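Local coordinates for protein possible prolidase (Bifidobacterium longum NCC2705, PDB 2P9B) that probably hydrolyses carbon-nitrogen bonds other than peptide bonds, as a member of the amidohydrolase family with a TIM-barrel fold, at residues A[292-297]-A[324-329]; A[340-345]-A[357-362]. All coordinates share one frame; numbering follows the deposited sequence.

Interaction 1. Residues A[292-297]-A[324-329]; sequences IPTLSA and GGMVSG
Where barrel strand 290-292 ends and the chain turns into helix 295-303, P293, T294 and L295 receive a single long side chain, M326, from helix 313-335 on the outside of the barrel. M326 is a selenomethionine, and its terminal methyl does nearly all the touching. The closest pair of CA atoms, those of P293 and M326, is 6.2 Å apart, so the helix stands off and the side chain spans the gap. Leaving the helix with CG anti to its own carbonyl carbon (chi1 -73°), M326 runs out almost straight to SE and then bends at the last torsion, chi3 48°, which swings CE up against the turn. There CE meets two carbonyl oxygens: P293 O at 3.3 Å and T294 O at 3.5 Å. Both already have partners within the turn. T294 OG1 donates to P293 O over 2.6 Å, coming in above the carbonyl plane at a C=O...O angle of 101°, while T294 O accepts from A297 N. L295 completes the surface around the methyl. Its CD2 lies 4.2 Å from M326 CE and equally far from V327 CG2, one branch thus touching two neighbouring residues of helix 313-335; L295 and V327 cross at about a right angle. Y366 of helix 356-367 packs on both L295 and V327, and the side chain of T294 touches H77 and H266 on the barrel side. The chemistry is therefore that of packing: no hydrogen bond links 292-297 to 324-329; P293 O and T294 O are held from within the turn, while L295 N and S296 OG bond to E359. Across the contact a methyl, probably made slightly positive by the adjoining selenium, rests against carbonyl oxygens in what are at most weak CH...O contacts.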
# COMPACT_ATOMS: atom_id res chain seq x y z
N ILE A 292 -1.97 -2.02 8.78
CA ILE A 292 -2.49 -1.63 7.46
C ILE A 292 -3.95 -2.10 7.49
O ILE A 292 -4.27 -3.20 7.06
CB ILE A 292 -1.76 -2.36 6.29
CG1 ILE A 292 -0.24 -2.25 6.46
CG2 ILE A 292 -2.15 -1.73 4.95
CD1 ILE A 292 0.29 -0.84 6.34
N PRO A 293 -4.87 -1.25 8.00
CA PRO A 293 -6.29 -1.59 8.11
C PRO A 293 -6.98 -2.16 6.87
O PRO A 293 -7.85 -3.02 6.99
CB PRO A 293 -6.93 -0.28 8.56
CG PRO A 293 -5.83 0.39 9.33
CD PRO A 293 -4.63 0.14 8.44
N THR A 294 -6.61 -1.67 5.69
CA THR A 294 -7.23 -2.11 4.44
C THR A 294 -8.76 -2.09 4.56
O THR A 294 -9.44 -3.05 4.21
CB THR A 294 -6.78 -3.54 4.05
OG1 THR A 294 -7.38 -4.50 4.92
CG2 THR A 294 -5.27 -3.67 4.17
N LEU A 295 -9.29 -0.96 5.03
CA LEU A 295 -10.73 -0.81 5.19
C LEU A 295 -11.47 -1.01 3.87
O LEU A 295 -12.59 -1.50 3.86
CB LEU A 295 -11.06 0.56 5.77
CG LEU A 295 -10.46 0.83 7.16
CD1 LEU A 295 -10.90 2.19 7.66
CD2 LEU A 295 -10.90 -0.26 8.13
N SER A 296 -10.83 -0.62 2.77
CA SER A 296 -11.43 -0.78 1.45
C SER A 296 -11.81 -2.22 1.13
O SER A 296 -12.71 -2.47 0.33
CB SER A 296 -10.46 -0.28 0.37
OG SER A 296 -10.31 1.11 0.40
N ALA A 297 -11.11 -3.18 1.74
CA ALA A 297 -11.38 -4.58 1.46
C ALA A 297 -12.52 -5.17 2.29
O ALA A 297 -13.21 -6.08 1.83
CB ALA A 297 -10.11 -5.41 1.66
N GLY A 324 -16.00 -4.78 11.98
CA GLY A 324 -16.17 -3.96 13.16
C GLY A 324 -14.86 -3.89 13.92
O GLY A 324 -14.48 -2.84 14.45
N GLY A 325 -14.16 -5.02 13.99
CA GLY A 325 -12.88 -5.07 14.67
C GLY A 325 -11.82 -4.29 13.91
O GLY A 325 -10.98 -3.64 14.52
N MSE A 326 -11.85 -4.36 12.58
CA MSE A 326 -10.88 -3.63 11.77
C MSE A 326 -11.05 -2.13 12.00
O MSE A 326 -10.08 -1.39 12.17
CB MSE A 326 -11.07 -3.94 10.27
CG MSE A 326 -10.62 -5.35 9.82
SE MSE A 326 -11.31 -5.91 8.13
CE MSE A 326 -10.90 -4.35 7.15
N VAL A 327 -12.30 -1.68 12.00
CA VAL A 327 -12.57 -0.27 12.20
C VAL A 327 -12.20 0.17 13.61
O VAL A 327 -11.48 1.15 13.79
CB VAL A 327 -14.06 0.04 11.93
CG1 VAL A 327 -14.39 1.46 12.36
CG2 VAL A 327 -14.35 -0.14 10.45
N SER A 328 -12.68 -0.56 14.61
CA SER A 328 -12.38 -0.21 15.98
C SER A 328 -10.87 -0.23 16.23
O SER A 328 -10.32 0.68 16.84
CB SER A 328 -13.09 -1.17 16.94
OG SER A 328 -12.92 -0.75 18.28
N GLY A 329 -10.20 -1.27 15.74
CA GLY A 329 -8.76 -1.38 15.92
C GLY A 329 -7.97 -0.25 15.27
O GLY A 329 -6.97 0.19 15.80

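Interaction 2. Residues A[340-345]-A[357-362]; sequences IGVGTD and WRELEL
E359 of helix 356-367 lays its stem against V342 CG1 and T344 CG2, which meet it on adjoining sides, and carries its carboxylate past the backbone of G343. This is the tight part. T344 CG2 comes to 3.6 Å from E359 CB, and V342 CG1 reaches E359 CG at 3.7 Å. With CG anti to the backbone N (chi1 -173°) the glutamate heads for the chain, and the bend at chi2 (65°) folds the carboxylate so that G343 O sits over its flat face, 3.4 Å from CD. The next residue, L360, touches V342 CG1 with its CD1 at 4.1 Å, a looser apolar fringe continued by A378 of helix 371-385. The other side is bridged by water. A single molecule accepts from G343 N at 3.0 Å and lies 2.7 Å from E359 OE2 and 3.1 Å from G341 O, both within its reach as acceptors. L295 N also bonds to OE2 and S296 OG to OE1; the backbone N-H would probably favour the charged form. Backbone bonds from G341 to L291 and from V342 and D345 to A76 and H77 place 340-345 between strands 290-292 and 68-78, the position of the closing eighth strand of a TIM barrel. At its end D345, with H77 and H79, points donor atoms at one vacant point, possibly the metal site of amidohydrolases; no metal is modelled.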
# COMPACT_ATOMS: atom_id res chain seq x y z
N ILE A 340 0.50 3.57 11.13
CA ILE A 340 -0.63 3.07 10.35
C ILE A 340 -0.48 3.46 8.90
O ILE A 340 -0.33 4.63 8.58
CB ILE A 340 -1.95 3.67 10.87
CG1 ILE A 340 -2.09 3.38 12.37
CG2 ILE A 340 -3.13 3.11 10.07
CD1 ILE A 340 -3.27 4.06 13.03
N GLY A 341 -0.54 2.46 8.02
CA GLY A 341 -0.38 2.74 6.60
C GLY A 341 -1.64 2.63 5.78
O GLY A 341 -2.73 2.40 6.30
N VAL A 342 -1.48 2.80 4.48
CA VAL A 342 -2.58 2.73 3.53
C VAL A 342 -2.36 1.58 2.56
O VAL A 342 -1.36 1.52 1.85
CB VAL A 342 -2.70 4.06 2.74
CG1 VAL A 342 -3.61 3.88 1.54
CG2 VAL A 342 -3.25 5.15 3.65
N GLY A 343 -3.31 0.65 2.56
CA GLY A 343 -3.26 -0.51 1.68
C GLY A 343 -4.72 -0.81 1.41
O GLY A 343 -5.56 -0.44 2.23
N THR A 344 -5.04 -1.47 0.30
CA THR A 344 -6.45 -1.73 0.02
C THR A 344 -6.84 -3.15 -0.37
O THR A 344 -8.02 -3.46 -0.43
CB THR A 344 -6.96 -0.82 -1.10
OG1 THR A 344 -6.25 -1.11 -2.31
CG2 THR A 344 -6.74 0.64 -0.73
N ASP A 345 -5.85 -3.99 -0.65
CA ASP A 345 -6.09 -5.37 -1.08
C ASP A 345 -6.71 -5.37 -2.48
O ASP A 345 -7.75 -5.98 -2.71
CB ASP A 345 -7.02 -6.10 -0.10
CG ASP A 345 -6.78 -7.60 -0.06
OD1 ASP A 345 -6.12 -8.13 -0.99
OD2 ASP A 345 -7.24 -8.27 0.89
N TRP A 357 -7.13 5.95 -3.49
CA TRP A 357 -7.59 7.18 -2.85
C TRP A 357 -8.73 6.97 -1.86
O TRP A 357 -8.83 7.67 -0.85
CB TRP A 357 -8.05 8.20 -3.91
CG TRP A 357 -9.36 7.83 -4.55
CD1 TRP A 357 -9.56 6.97 -5.59
CD2 TRP A 357 -10.66 8.23 -4.10
NE1 TRP A 357 -10.91 6.80 -5.81
CE2 TRP A 357 -11.60 7.57 -4.91
CE3 TRP A 357 -11.12 9.09 -3.09
CZ2 TRP A 357 -12.98 7.73 -4.74
CZ3 TRP A 357 -12.49 9.25 -2.92
CH2 TRP A 357 -13.40 8.57 -3.75
N ARG A 358 -9.60 6.00 -2.15
CA ARG A 358 -10.75 5.72 -1.29
C ARG A 358 -10.32 5.36 0.13
O ARG A 358 -11.02 5.67 1.09
CB ARG A 358 -11.59 4.59 -1.88
CG ARG A 358 -12.80 4.21 -1.04
CD ARG A 358 -13.92 5.24 -1.16
NE ARG A 358 -14.59 5.13 -2.45
CZ ARG A 358 -15.65 5.86 -2.80
NH1 ARG A 358 -16.15 6.76 -1.96
NH2 ARG A 358 -16.21 5.68 -3.99
N GLU A 359 -9.18 4.69 0.26
CA GLU A 359 -8.70 4.28 1.59
C GLU A 359 -8.46 5.48 2.50
O GLU A 359 -8.68 5.40 3.71
CB GLU A 359 -7.42 3.45 1.47
CG GLU A 359 -6.93 2.81 2.79
CD GLU A 359 -7.88 1.76 3.37
OE1 GLU A 359 -8.81 1.31 2.67
OE2 GLU A 359 -7.70 1.38 4.55
N LEU A 360 -8.00 6.58 1.92
CA LEU A 360 -7.75 7.77 2.74
C LEU A 360 -9.07 8.34 3.24
O LEU A 360 -9.17 8.78 4.39
CB LEU A 360 -6.99 8.84 1.94
CG LEU A 360 -5.51 8.57 1.68
CD1 LEU A 360 -5.35 7.48 0.62
CD2 LEU A 360 -4.83 9.85 1.23
N GLU A 361 -10.09 8.33 2.39
CA GLU A 361 -11.39 8.84 2.80
C GLU A 361 -11.97 7.97 3.91
O GLU A 361 -12.63 8.48 4.82
CB GLU A 361 -12.36 8.90 1.62
CG GLU A 361 -12.16 10.13 0.75
CD GLU A 361 -13.44 10.64 0.11
OE1 GLU A 361 -13.44 11.78 -0.39
OE2 GLU A 361 -14.45 9.90 0.10
N LEU A 362 -11.72 6.67 3.83
CA LEU A 362 -12.21 5.73 4.82
C LEU A 362 -11.49 5.88 6.16
O LEU A 362 -12.11 5.72 7.21
CB LEU A 362 -12.09 4.29 4.32
CG LEU A 362 -12.94 3.95 3.09
CD1 LEU A 362 -12.67 2.51 2.66
CD2 LEU A 362 -14.42 4.13 3.41
O HOH W 1 -5.05 0.85 5.00

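In the fold
Both contacts are buried, but interaction 2 lies deeper, its centre about 8 Å from the centre of the chain against about 14 Å for interaction 1. Interaction 1 joins the exit of one barrel strand to an outer helix, largely through a long selenomethionine side chain. In interaction 2 the neighbouring segment of the barrel wall meets the next long helix, through a carboxylate and a bridging water. The two meet at E359: OE1 lies 2.7 Å from S296 OG and OE2 2.9 Å from L295 N, both probable hydrogen bonds. Helix 356-367 is thereby tied to both adjoining parts of the wall, while helix 313-335 meets 292-297 by a methyl on carbonyl oxygens and apolar contact with L295.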